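Local structure of outer membrane protein SusF (Bacteroides thetaiotaomicron, 4FE9) at residues A[70-75]-A[113-118]; A[192-197]-A[209-214]; A[263-268]-A[307-312]; A[432-437]-A[448-453]. The protein binds starch at the surface of the bacterial cell, holding it before transport into the periplasm for degradation. One frame throughout, in Å; residues are numbered along the deposited sequence. Where two conformers were deposited one is given.

Interaction 1: residues A[70-75]-A[113-118]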
loop_
_atom_site.group_PDB
_atom_site.type_symbol
_atom_site.label_atom_id
_atom_site.label_comp_id
_atom_site.label_asym_id
_atom_site.label_seq_id
_atom_site.Cartn_x
_atom_site.Cartn_y
_atom_site.Cartn_z
ATOM N N LEU A 70 -0.892 -16.111 28.446
ATOM C CA LEU A 70 -1.529 -16.970 27.446
ATOM C C LEU A 70 -1.691 -16.184 26.169
ATOM O O LEU A 70 -2.343 -15.145 26.156
ATOM C CB LEU A 70 -2.885 -17.439 27.948
ATOM C CG LEU A 70 -3.667 -18.399 27.042
ATOM C CD1 LEU A 70 -4.615 -19.262 27.837
ATOM C CD2 LEU A 70 -4.433 -17.603 26.035
ATOM N N THR A 71 -0.967 -16.563 25.141
ATOM C CA THR A 71 -0.984 -15.775 23.938
ATOM C C THR A 71 -1.547 -16.568 22.760
ATOM O O THR A 71 -1.583 -17.777 22.800
ATOM C CB THR A 71 0.411 -15.196 23.607
ATOM O OG1 THR A 71 1.261 -16.233 23.140
ATOM C CG2 THR A 71 1.029 -14.588 24.804
ATOM N N LEU A 72 -2.123 -15.869 21.786
ATOM C CA LEU A 72 -2.604 -16.515 20.557
ATOM C C LEU A 72 -1.836 -15.954 19.362
ATOM O O LEU A 72 -1.522 -14.757 19.334
ATOM C CB LEU A 72 -4.117 -16.288 20.380
ATOM C CG LEU A 72 -4.971 -16.725 21.572
ATOM C CD1 LEU A 72 -6.310 -16.019 21.583
ATOM C CD2 LEU A 72 -5.148 -18.253 21.584
ATOM N N ASN A 73 -1.339 -16.854 18.512
ATOM C CA ASN A 73 -0.460 -16.464 17.421
ATOM C C ASN A 73 0.601 -15.435 17.853
ATOM O O ASN A 73 0.777 -14.401 17.219
ATOM C CB ASN A 73 -1.280 -15.943 16.233
ATOM C CG ASN A 73 -2.172 -17.027 15.614
ATOM O OD1 ASN A 73 -2.203 -18.171 16.086
ATOM N ND2 ASN A 73 -2.934 -16.655 14.596
ATOM N N GLU A 74 1.232 -15.698 18.986
ATOM C CA GLU A 74 2.456 -14.983 19.387
ATOM C C GLU A 74 2.260 -13.609 20.047
ATOM O O GLU A 74 3.029 -13.238 20.920
ATOM C CB GLU A 74 3.452 -14.876 18.226
ATOM C CG GLU A 74 4.870 -15.323 18.605
ATOM C CD GLU A 74 5.229 -16.704 18.044
ATOM O OE1 GLU A 74 4.829 -16.995 16.885
ATOM O OE2 GLU A 74 5.942 -17.481 18.747
ATOM N N ASN A 75 1.350 -12.797 19.558
ATOM C CA ASN A 75 1.239 -11.478 20.161
ATOM C C ASN A 75 -0.118 -10.984 20.503
ATOM O O ASN A 75 -0.300 -9.796 20.665
ATOM C CB ASN A 75 1.995 -10.415 19.356
ATOM C CG ASN A 75 1.971 -10.677 17.873
ATOM O OD1 ASN A 75 0.959 -10.472 17.213
ATOM N ND2 ASN A 75 3.070 -11.209 17.354
ATOM N N LEU A 113 -5.192 -21.061 15.185
ATOM C CA LEU A 113 -4.714 -20.355 16.342
ATOM C C LEU A 113 -3.688 -21.236 17.074
ATOM O O LEU A 113 -4.026 -22.302 17.571
ATOM C CB LEU A 113 -5.866 -20.067 17.275
ATOM C CG LEU A 113 -7.017 -19.219 16.730
ATOM C CD1 LEU A 113 -8.218 -19.288 17.671
ATOM C CD2 LEU A 113 -6.523 -17.771 16.559
ATOM N N LYS A 114 -2.491 -20.698 17.246
ATOM C CA LYS A 114 -1.463 -21.315 18.019
ATOM C C LYS A 114 -1.457 -20.704 19.439
ATOM O O LYS A 114 -1.459 -19.496 19.597
ATOM C CB LYS A 114 -0.129 -21.133 17.292
ATOM C CG LYS A 114 1.099 -21.616 18.020
ATOM C CD LYS A 114 2.342 -21.497 17.088
ATOM C CE LYS A 114 3.442 -20.606 17.699
ATOM N NZ LYS A 114 3.117 -19.142 17.594
ATOM N N ILE A 115 -1.707 -21.553 20.427
ATOM C CA ILE A 115 -1.853 -21.131 21.824
ATOM C C ILE A 115 -0.585 -21.421 22.594
ATOM O O ILE A 115 -0.096 -22.550 22.604
ATOM C CB ILE A 115 -3.000 -21.853 22.492
ATOM C CG1 ILE A 115 -4.268 -21.676 21.658
ATOM C CG2 ILE A 115 -3.211 -21.340 23.896
ATOM C CD1 ILE A 115 -5.353 -22.587 22.026
ATOM N N SER A 116 0.001 -20.381 23.152
ATOM C CA SER A 116 1.228 -20.503 23.936
ATOM C C SER A 116 0.931 -20.133 25.378
ATOM O O SER A 116 0.606 -18.973 25.653
ATOM C CB SER A 116 2.278 -19.531 23.381
ATOM O OG SER A 116 3.583 -19.917 23.738
ATOM N N ILE A 117 1.004 -21.111 26.293
ATOM C CA ILE A 117 0.781 -20.853 27.726
ATOM C C ILE A 117 2.086 -20.915 28.513
ATOM O O ILE A 117 2.839 -21.886 28.408
ATOM C CB ILE A 117 -0.202 -21.843 28.351
ATOM C CG1 ILE A 117 -1.544 -21.817 27.598
ATOM C CG2 ILE A 117 -0.439 -21.477 29.814
ATOM C CD1 ILE A 117 -2.510 -22.889 28.030
ATOM N N ASN A 118 2.446 -19.804 29.120
ATOM C CA ASN A 118 3.643 -19.740 29.952
ATOM C C ASN A 118 3.186 -19.832 31.408
ATOM O O ASN A 118 2.463 -18.935 31.903
ATOM C CB ASN A 118 4.390 -18.407 29.683
ATOM C CG ASN A 118 5.687 -18.280 30.461
ATOM O OD1 ASN A 118 5.778 -18.656 31.654
ATOM N ND2 ASN A 118 6.666 -17.667 29.838
HETATM O O HOH W 1 0.987 -18.014 20.509
#
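Lys-114 and Asn-73 meet through both backbone and side chain where strand 64-72 runs out beside strand 111-122. Asn-73 has left-handed backbone angles, which asparagine tolerates well. Its N-H reaches Lys-114 O (2.9 Å), while its carboxamide takes over the role of the missing strand carbonyl: OD1 accepts Lys-114 N at 2.8 Å, with the N-H along the C=O axis (175° at the oxygen). CG lies anti to the carbonyl carbon (chi1 -65°), which turns the amide back onto the neighbouring strand. An alanine here would remove this acceptor and is likely to leave Lys-114 N without its mate, letting the strand end fray. The rest of the pairing is antiparallel, in the Ig-like N-terminal domain, where strand 111-122 also pairs with strand 128-141. Thr-71 and Ser-116 form a hydrogen-bonded pair, with Thr-71 N to Ser-116 O at 2.9 Å. On the buried face, Leu-70 lies alongside Ile-117, CD1 to CG1 4.0 Å, and Leu-72 CD2 reaches Ile-115 CG1 at 3.5 Å; branched aliphatic chains suit this layer, which Leu-72 extends onto Leu-95 and Val-98 of helix 92-102. On the other face, the Lys-114 chain bends near its end to bring NZ 2.8 Å from Glu-74 OE1, a salt bridge whose hydrogen bond is weak. One water accepts from Glu-74 N and donates to Lys-114 O (3.0 Å).

Interaction 2: residues A[192-197]-A[209-214]. With GLC (alpha-D-glucopyranose), chain B.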
loop_
_atom_site.group_PDB
_atom_site.type_symbol
_atom_site.label_atom_id
_atom_site.label_comp_id
_atom_site.label_asym_id
_atom_site.label_seq_id
_atom_site.Cartn_x
_atom_site.Cartn_y
_atom_site.Cartn_z
ATOM N N PHE A 192 -20.688 8.439 7.693
ATOM C CA PHE A 192 -21.312 7.768 6.571
ATOM C C PHE A 192 -21.591 6.294 6.853
ATOM O O PHE A 192 -20.974 5.687 7.743
ATOM C CB PHE A 192 -20.456 7.916 5.322
ATOM C CG PHE A 192 -19.128 7.193 5.396
ATOM C CD1 PHE A 192 -18.979 5.929 4.818
ATOM C CD2 PHE A 192 -18.033 7.783 5.992
ATOM C CE1 PHE A 192 -17.779 5.260 4.880
ATOM C CE2 PHE A 192 -16.797 7.124 6.030
ATOM C CZ PHE A 192 -16.676 5.861 5.437
ATOM N N LYS A 193 -22.455 5.708 6.043
ATOM C CA LYS A 193 -22.610 4.245 6.002
ATOM C C LYS A 193 -22.438 3.709 4.574
ATOM O O LYS A 193 -22.530 4.467 3.608
ATOM C CB LYS A 193 -23.965 3.849 6.577
ATOM C CG LYS A 193 -24.011 3.968 8.119
ATOM C CD LYS A 193 -25.438 3.959 8.667
ATOM C CE LYS A 193 -25.405 3.545 10.120
ATOM N NZ LYS A 193 -26.683 3.607 10.826
ATOM N N ILE A 194 -22.252 2.389 4.457
ATOM C CA ILE A 194 -22.197 1.716 3.190
ATOM C C ILE A 194 -23.447 0.885 3.024
ATOM O O ILE A 194 -23.890 0.235 3.962
ATOM C CB ILE A 194 -21.012 0.792 3.141
ATOM C CG1 ILE A 194 -19.715 1.587 3.264
ATOM C CG2 ILE A 194 -20.988 -0.004 1.827
ATOM C CD1 ILE A 194 -18.520 0.705 3.718
ATOM N N PHE A 195 -24.097 1.007 1.889
ATOM C CA PHE A 195 -25.306 0.227 1.660
ATOM C C PHE A 195 -25.114 -0.667 0.468
ATOM O O PHE A 195 -24.630 -0.223 -0.557
ATOM C CB PHE A 195 -26.509 1.145 1.446
ATOM C CG PHE A 195 -26.944 1.853 2.683
ATOM C CD1 PHE A 195 -26.291 3.014 3.100
ATOM C CD2 PHE A 195 -27.871 1.282 3.517
ATOM C CE1 PHE A 195 -26.615 3.606 4.311
ATOM C CE2 PHE A 195 -28.186 1.863 4.730
ATOM C CZ PHE A 195 -27.617 3.057 5.085
ATOM N N PRO A 196 -25.508 -1.950 0.592
ATOM C CA PRO A 196 -25.674 -2.747 -0.611
ATOM C C PRO A 196 -26.755 -2.144 -1.514
ATOM O O PRO A 196 -27.740 -1.599 -1.022
ATOM C CB PRO A 196 -26.124 -4.124 -0.074
ATOM C CG PRO A 196 -26.673 -3.861 1.247
ATOM C CD PRO A 196 -25.962 -2.658 1.801
ATOM N N ALA A 197 -26.579 -2.277 -2.818
ATOM C CA ALA A 197 -27.555 -1.751 -3.801
ATOM C C ALA A 197 -28.999 -2.168 -3.508
ATOM O O ALA A 197 -29.929 -1.383 -3.712
ATOM C CB ALA A 197 -27.154 -2.156 -5.224
ATOM N N LYS A 209 -30.418 -2.213 6.786
ATOM C CA LYS A 209 -29.508 -2.976 5.955
ATOM C C LYS A 209 -28.149 -2.358 5.835
ATOM O O LYS A 209 -27.387 -2.746 4.987
ATOM C CB LYS A 209 -30.106 -3.249 4.558
ATOM C CG LYS A 209 -31.457 -3.884 4.603
ATOM C CD LYS A 209 -31.791 -4.641 3.307
ATOM C CE LYS A 209 -32.957 -5.592 3.552
ATOM N NZ LYS A 209 -33.841 -5.696 2.349
ATOM N N ALA A 210 -27.851 -1.365 6.681
ATOM C CA ALA A 210 -26.551 -0.690 6.660
ATOM C C ALA A 210 -25.378 -1.605 6.892
ATOM O O ALA A 210 -25.397 -2.431 7.809
ATOM C CB ALA A 210 -26.522 0.429 7.695
ATOM N N LEU A 211 -24.275 -1.299 6.229
ATOM C CA LEU A 211 -22.989 -1.723 6.681
ATOM C C LEU A 211 -22.247 -0.531 7.264
ATOM O O LEU A 211 -22.238 0.559 6.675
ATOM C CB LEU A 211 -22.183 -2.303 5.525
ATOM C CG LEU A 211 -22.935 -3.391 4.721
ATOM C CD1 LEU A 211 -22.184 -3.691 3.473
ATOM C CD2 LEU A 211 -23.089 -4.675 5.576
ATOM N N GLY A 212 -21.536 -0.751 8.357
ATOM C CA GLY A 212 -20.863 0.376 9.041
ATOM C C GLY A 212 -19.846 -0.083 10.016
ATOM O O GLY A 212 -19.097 -1.005 9.741
ATOM N N SER A 213 -19.688 0.649 11.103
ATOM C CA SER A 213 -18.708 0.233 12.105
ATOM C C SER A 213 -19.403 -0.247 13.361
ATOM O O SER A 213 -20.613 -0.053 13.523
ATOM C CB SER A 213 -17.736 1.347 12.429
ATOM O OG SER A 213 -18.432 2.490 12.876
ATOM N N SER A 214 -18.648 -0.934 14.219
ATOM C CA SER A 214 -19.163 -1.370 15.503
ATOM C C SER A 214 -19.603 -0.189 16.365
ATOM O O SER A 214 -20.592 -0.268 17.064
ATOM C CB SER A 214 -18.103 -2.159 16.241
ATOM O OG SER A 214 -18.489 -3.498 16.264
HETATM C C1 GLC B . -29.860 7.273 9.433
HETATM C C2 GLC B . -28.569 6.492 9.648
HETATM C C3 GLC B . -27.797 7.086 10.827
HETATM C C4 GLC B . -27.521 8.551 10.557
HETATM C C5 GLC B . -28.820 9.287 10.247
HETATM C C6 GLC B . -28.485 10.698 9.797
HETATM O O2 GLC B . -28.891 5.134 9.978
HETATM O O3 GLC B . -26.571 6.382 10.952
HETATM O O4 GLC B . -26.883 9.153 11.670
HETATM O O5 GLC B . -29.541 8.643 9.149
HETATM O O6 GLC B . -29.686 11.420 9.666
#
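With CG anti to the carbonyl carbon in both Lys-193 (chi1 -75°) and Phe-195 (chi1 -71°), the two side chains leave the same face of strand 191-196 and both come up against the methyl group of Ala-210. Ala-210 CB sits 3.8 Å from Lys-193 CD and 3.7 Å from Phe-195 CE2, a place where a small residue lets the lysine chain and the ring both come close. Beyond CG the lysine is fully extended, which carries its ammonium out to the sugar: NZ donates to O2 and to O3 of the bound glucose, each at 2.8 Å. A long, flexible cationic chain suits this task, since one nitrogen spans two neighbouring hydroxyls of the glycan site of carbohydrate-binding module 1. Beneath it, Ile-194 and Leu-211 form a single antiparallel bridge, Leu-211 N to Ile-194 O at 2.8 Å and Ile-194 N to Leu-211 O at 2.9 Å. Pro-196 CD rests 3.5 Å from Lys-209 O. The loop 209-214 thus lies along strand 191-196, whose other side is bonded to strand 153-157, while Ile-194 and Leu-211 both pack on Phe-245 of strand 241-246.

Interaction 3: residues A[263-268]-A[307-312]. With GLC (alpha-D-glucopyranose), chain C.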
loop_
_atom_site.group_PDB
_atom_site.type_symbol
_atom_site.label_atom_id
_atom_site.label_comp_id
_atom_site.label_asym_id
_atom_site.label_seq_id
_atom_site.Cartn_x
_atom_site.Cartn_y
_atom_site.Cartn_z
ATOM N N LEU A 263 7.083 18.072 -7.753
ATOM C CA LEU A 263 8.030 17.363 -6.893
ATOM C C LEU A 263 9.466 17.650 -7.308
ATOM O O LEU A 263 9.773 17.778 -8.506
ATOM C CB LEU A 263 7.787 15.849 -6.943
ATOM C CG LEU A 263 8.444 15.080 -5.795
ATOM C CD1 LEU A 263 7.664 15.283 -4.489
ATOM C CD2 LEU A 263 8.567 13.614 -6.130
ATOM N N TYR A 264 10.329 17.796 -6.309
ATOM C CA TYR A 264 11.698 18.229 -6.524
ATOM C C TYR A 264 12.625 17.350 -5.712
ATOM O O TYR A 264 12.216 16.790 -4.683
ATOM C CB TYR A 264 11.881 19.676 -6.093
ATOM C CG TYR A 264 11.066 20.679 -6.895
ATOM C CD1 TYR A 264 11.607 21.310 -8.017
ATOM C CD2 TYR A 264 9.773 21.024 -6.500
ATOM C CE1 TYR A 264 10.868 22.251 -8.742
ATOM C CE2 TYR A 264 9.016 21.924 -7.228
ATOM C CZ TYR A 264 9.551 22.506 -8.366
ATOM O OH TYR A 264 8.819 23.441 -9.040
ATOM N N MET A 265 13.799 17.097 -6.277
ATOM C CA MET A 265 14.837 16.307 -5.638
ATOM C C MET A 265 16.026 17.195 -5.344
ATOM O O MET A 265 16.368 18.076 -6.141
ATOM C CB MET A 265 15.270 15.175 -6.561
ATOM C CG MET A 265 16.475 14.354 -6.039
ATOM S SD MET A 265 16.819 12.935 -7.057
ATOM C CE MET A 265 17.772 13.721 -8.357
ATOM N N THR A 266 16.510 17.111 -4.113
ATOM C CA THR A 266 17.809 17.637 -3.759
ATOM C C THR A 266 18.641 16.512 -3.128
ATOM O O THR A 266 18.267 15.325 -3.213
ATOM C CB THR A 266 17.688 18.832 -2.811
ATOM O OG1 THR A 266 18.953 19.491 -2.695
ATOM C CG2 THR A 266 17.197 18.395 -1.417
ATOM N N GLY A 267 19.816 16.860 -2.607
ATOM C CA GLY A 267 20.883 15.889 -2.480
ATOM C C GLY A 267 22.168 16.445 -1.914
ATOM O O GLY A 267 22.371 17.677 -1.857
ATOM N N SER A 268 23.009 15.536 -1.418
ATOM C CA SER A 268 24.415 15.848 -1.122
ATOM C C SER A 268 25.108 16.452 -2.331
ATOM O O SER A 268 25.720 17.501 -2.226
ATOM C CB SER A 268 25.176 14.599 -0.620
ATOM O OG SER A 268 24.954 13.472 -1.458
ATOM N N VAL A 307 20.004 11.597 -1.419
ATOM C CA VAL A 307 18.952 12.499 -1.912
ATOM C C VAL A 307 17.710 12.512 -1.035
ATOM O O VAL A 307 17.407 11.525 -0.346
ATOM C CB VAL A 307 18.529 12.138 -3.354
ATOM C CG1 VAL A 307 19.706 12.354 -4.342
ATOM C CG2 VAL A 307 18.020 10.743 -3.420
ATOM N N LYS A 308 16.927 13.589 -1.151
ATOM C CA LYS A 308 15.558 13.633 -0.592
ATOM C C LYS A 308 14.618 14.374 -1.584
ATOM O O LYS A 308 15.087 15.038 -2.506
ATOM C CB LYS A 308 15.553 14.367 0.746
ATOM C CG LYS A 308 15.979 13.515 1.914
ATOM C CD LYS A 308 15.822 14.241 3.187
ATOM C CE LYS A 308 14.598 13.773 3.924
ATOM N NZ LYS A 308 14.602 14.262 5.331
ATOM N N PHE A 309 13.317 14.251 -1.374
ATOM C CA PHE A 309 12.315 14.783 -2.297
ATOM C C PHE A 309 11.391 15.694 -1.529
ATOM O O PHE A 309 11.229 15.529 -0.325
ATOM C CB PHE A 309 11.505 13.644 -2.931
ATOM C CG PHE A 309 12.328 12.690 -3.718
ATOM C CD1 PHE A 309 12.876 11.559 -3.114
ATOM C CD2 PHE A 309 12.557 12.902 -5.070
ATOM C CE1 PHE A 309 13.657 10.665 -3.849
ATOM C CE2 PHE A 309 13.400 12.048 -5.800
ATOM C CZ PHE A 309 13.939 10.920 -5.179
ATOM N N ALA A 310 10.843 16.709 -2.201
ATOM C CA ALA A 310 9.921 17.673 -1.549
ATOM C C ALA A 310 8.887 18.198 -2.547
ATOM O O ALA A 310 9.155 18.263 -3.749
ATOM C CB ALA A 310 10.699 18.842 -0.960
ATOM N N PRO A 311 7.759 18.712 -2.034
ATOM C CA PRO A 311 6.715 19.149 -2.918
ATOM C C PRO A 311 6.899 20.621 -3.386
ATOM O O PRO A 311 6.025 21.162 -4.042
ATOM C CB PRO A 311 5.455 19.008 -2.044
ATOM C CG PRO A 311 5.926 19.264 -0.696
ATOM C CD PRO A 311 7.303 18.664 -0.633
ATOM N N GLN A 312 7.970 21.274 -2.932
ATOM C CA GLN A 312 8.421 22.525 -3.513
ATOM C C GLN A 312 9.949 22.502 -3.517
ATOM O O GLN A 312 10.546 21.514 -3.077
ATOM C CB GLN A 312 7.903 23.701 -2.713
ATOM C CG GLN A 312 8.476 23.799 -1.275
ATOM C CD GLN A 312 7.855 22.774 -0.318
ATOM O OE1 GLN A 312 6.643 22.766 -0.111
ATOM N NE2 GLN A 312 8.703 22.038 0.390
HETATM C C1 GLC C . 14.856 19.429 7.207
HETATM C C2 GLC C . 14.840 18.129 6.411
HETATM C C3 GLC C . 16.192 17.451 6.446
HETATM C C4 GLC C . 17.263 18.413 5.968
HETATM C C5 GLC C . 17.205 19.685 6.774
HETATM C C6 GLC C . 18.231 20.694 6.270
HETATM O O2 GLC C . 13.878 17.257 6.977
HETATM O O3 GLC C . 16.198 16.274 5.628
HETATM O O4 GLC C . 18.528 17.842 6.181
HETATM O O5 GLC C . 15.899 20.271 6.716
HETATM O O6 GLC C . 18.124 21.861 7.084
#
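Met-265 runs alongside Phe-309 in the middle of the contact, its CB 3.7 Å from ring atom CE2. CG of the methionine is anti to the backbone N (chi1 174°), which sends the unbranched chain along the phenylalanine and brings SD to 4.7 Å from the ring centroid, an oblique Met-aromatic contact. The sulfur also touches Val-307 CG1, and Leu-263 CD2 meets the same ring at CD2. Flexible and flat groups fill this interior with Phe-299 and Phe-301 of strand 294-301. Gly-267 lets the strands close to 3.9 Å between its CA and that of Val-307; a CB there would press on the valine. Four backbone bonds tie Tyr-264 to Ala-310 and Thr-266 to Lys-308. Further out, Tyr-264 lays its ring beside the turn after the strand: CD2 is 3.3 Å from Gln-312 C, Ala-310 O lies in plane at the ring edge, and OH is hydrogen-bonded to Glu-262. With an alanine here the ring would be gone, which is likely to uncover the backbone of Gln-312 and leave Glu-262 without its hydroxyl partner. At the polar edge, Lys-308 NZ donates to glucose O3 (2.6 Å) and is held by a salt bridge to Asp-318, which binds the glucose too. Neighbouring antiparallel strands thus put an apolar layer inside and a glycan-binding lysine outside, in the starch site of carbohydrate-binding module 2.

Interaction 4: residues A[432-437]-A[448-453]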
loop_
_atom_site.group_PDB
_atom_site.type_symbol
_atom_site.label_atom_id
_atom_site.label_comp_id
_atom_site.label_asym_id
_atom_site.label_seq_id
_atom_site.Cartn_x
_atom_site.Cartn_y
_atom_site.Cartn_z
ATOM N N ILE A 432 10.021 15.547 -26.233
ATOM C CA ILE A 432 10.586 15.879 -27.544
ATOM C C ILE A 432 11.596 17.049 -27.345
ATOM O O ILE A 432 11.827 17.490 -26.210
ATOM C CB ILE A 432 9.444 16.239 -28.555
ATOM C CG1 ILE A 432 9.912 16.103 -30.017
ATOM C CG2 ILE A 432 8.870 17.641 -28.259
ATOM C CD1 ILE A 432 10.360 14.718 -30.390
ATOM N N ILE A 433 12.244 17.484 -28.424
ATOM C CA ILE A 433 13.128 18.673 -28.382
ATOM C C ILE A 433 12.519 19.834 -29.181
ATOM O O ILE A 433 12.158 19.657 -30.342
ATOM C CB ILE A 433 14.521 18.346 -29.000
ATOM C CG1 ILE A 433 15.243 17.338 -28.147
ATOM C CG2 ILE A 433 15.353 19.580 -29.148
ATOM C CD1 ILE A 433 15.243 16.005 -28.768
ATOM N N PHE A 434 12.440 21.020 -28.562
ATOM C CA PHE A 434 12.126 22.267 -29.283
ATOM C C PHE A 434 13.228 23.250 -28.976
ATOM O O PHE A 434 13.488 23.544 -27.797
ATOM C CB PHE A 434 10.792 22.886 -28.798
ATOM C CG PHE A 434 9.552 22.015 -29.059
ATOM C CD1 PHE A 434 9.216 21.619 -30.372
ATOM C CD2 PHE A 434 8.588 21.827 -28.032
ATOM C CE1 PHE A 434 8.001 20.903 -30.630
ATOM C CE2 PHE A 434 7.399 21.135 -28.272
ATOM C CZ PHE A 434 7.114 20.644 -29.585
ATOM N N ASP A 435 13.824 23.813 -30.031
ATOM C CA ASP A 435 14.890 24.816 -29.892
ATOM C C ASP A 435 16.042 24.338 -28.998
ATOM O O ASP A 435 16.456 25.057 -28.113
ATOM C CB ASP A 435 14.325 26.126 -29.322
ATOM C CG ASP A 435 13.189 26.710 -30.180
ATOM O OD1 ASP A 435 13.369 26.834 -31.423
ATOM O OD2 ASP A 435 12.134 27.094 -29.599
ATOM N N GLY A 436 16.494 23.100 -29.186
ATOM C CA GLY A 436 17.650 22.568 -28.429
ATOM C C GLY A 436 17.408 22.449 -26.911
ATOM O O GLY A 436 18.345 22.369 -26.135
ATOM N N GLN A 437 16.137 22.469 -26.499
ATOM C CA GLN A 437 15.751 22.073 -25.142
ATOM C C GLN A 437 14.928 20.761 -25.099
ATOM O O GLN A 437 14.144 20.473 -26.010
ATOM C CB GLN A 437 14.961 23.175 -24.508
ATOM C CG GLN A 437 15.432 23.521 -23.167
ATOM C CD GLN A 437 16.088 24.840 -23.145
ATOM O OE1 GLN A 437 15.897 25.636 -24.049
ATOM N NE2 GLN A 437 16.769 25.144 -22.053
ATOM N N ALA A 448 3.422 19.625 -30.410
ATOM C CA ALA A 448 3.634 19.978 -31.821
ATOM C C ALA A 448 4.673 19.071 -32.467
ATOM O O ALA A 448 5.610 18.617 -31.795
ATOM C CB ALA A 448 4.039 21.460 -31.951
ATOM N N ALA A 449 4.354 18.596 -33.666
ATOM C CA ALA A 449 5.144 17.558 -34.324
ATOM C C ALA A 449 6.540 18.099 -34.642
ATOM O O ALA A 449 6.685 19.247 -35.048
ATOM C CB ALA A 449 4.449 17.102 -35.617
ATOM N N VAL A 450 7.551 17.254 -34.497
ATOM C CA VAL A 450 8.943 17.616 -34.872
ATOM C C VAL A 450 9.486 16.583 -35.851
ATOM O O VAL A 450 9.354 15.386 -35.606
ATOM C CB VAL A 450 9.845 17.667 -33.648
ATOM C CG1 VAL A 450 11.322 17.819 -34.067
ATOM C CG2 VAL A 450 9.426 18.798 -32.745
ATOM N N GLN A 451 9.819 17.039 -37.066
ATOM C CA GLN A 451 10.186 16.130 -38.181
ATOM C C GLN A 451 11.662 15.729 -38.086
ATOM O O GLN A 451 12.512 16.533 -37.708
ATOM C CB GLN A 451 9.929 16.784 -39.555
ATOM C CG GLN A 451 8.507 17.219 -39.791
ATOM C CD GLN A 451 7.515 16.073 -39.680
ATOM O OE1 GLN A 451 7.746 14.991 -40.209
ATOM N NE2 GLN A 451 6.359 16.344 -39.076
ATOM N N GLY A 452 11.948 14.482 -38.417
ATOM C CA GLY A 452 13.318 14.059 -38.676
ATOM C C GLY A 452 13.430 13.407 -40.029
ATOM O O GLY A 452 12.422 12.989 -40.601
ATOM N N LYS A 453 14.664 13.248 -40.513
ATOM C CA LYS A 453 14.917 12.573 -41.817
ATOM C C LYS A 453 15.745 11.311 -41.654
ATOM O O LYS A 453 16.598 11.229 -40.769
ATOM C CB LYS A 453 15.618 13.523 -42.805
ATOM C CG LYS A 453 14.965 14.900 -42.933
ATOM C CD LYS A 453 15.843 15.975 -42.312
ATOM C CE LYS A 453 16.711 16.660 -43.366
ATOM N NZ LYS A 453 16.004 17.821 -43.981
#
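Phe-434 and Val-450 cross at an angle, one methyl of the valine coming obliquely onto the ring: CG2 is 3.3 Å from CE1, a tight fit. Phe-434 has CG anti to its carbonyl carbon (chi1 -64°), which swings the ring from the strand toward the other segment; Val-450 points CG1 away from its own backbone N (chi1 171°), leaving CG2 beside that N and directed at Phe-434. The same methyl touches Ile-432 CG1 at 3.9 Å, the two side chains passing in opposite senses. Ile-432 takes a less common shape, with CG2 wedged between its backbone N and carbonyl carbon (chi1 -160°), and this places CG2 3.7 Å above one face of the Phe-434 ring, toward its rim. The ring is therefore braced by the isoleucine over one face and obliquely by the valine. Along its edge, in plane, comes Ala-448 O, 3.4 Å from CZ, where the slightly positive ring hydrogens suit a carbonyl oxygen. The small Ala-448 CB also lies 4.0 Å from CZ. Beta-branched residues and a flat ring thus pack without a hydrogen bond between the segments. Phe-434 also opens a type I' turn closed by Gln-437, with Asp-435 and Gly-436 in left-handed conformations, which joins strands 430-434 and 437-440 into a tight hairpin. Strand 410-415 links the two sides of the contact, pairing with both 430-434 and 451-452, and Ile-432 packs on its Val-412 and Ile-414, while Ile-433 packs on Val-458 and Leu-460 of strand 458-461.

How the interactions relate
The four contacts follow one another along the chain, each in a different module: interaction 1 in the Ig-like N-terminal domain, interactions 2, 3 and 4 in carbohydrate-binding modules 1, 2 and 3. None touches another; the nearest two, interactions 3 and 4, have centres about 29 Å apart. Interactions 2 and 3 are buried and share a plan, an antiparallel pairing with a lysine that reaches a bound glucose. Interactions 1 and 4 are partly buried and lie away from the sugar and sodium sites. Interaction 1 adds charge and water at the end of its strand pairing, whereas interaction 4 joins a strand to the chain leading into a non-adjacent one, through apolar packing and a carbonyl at a ring edge.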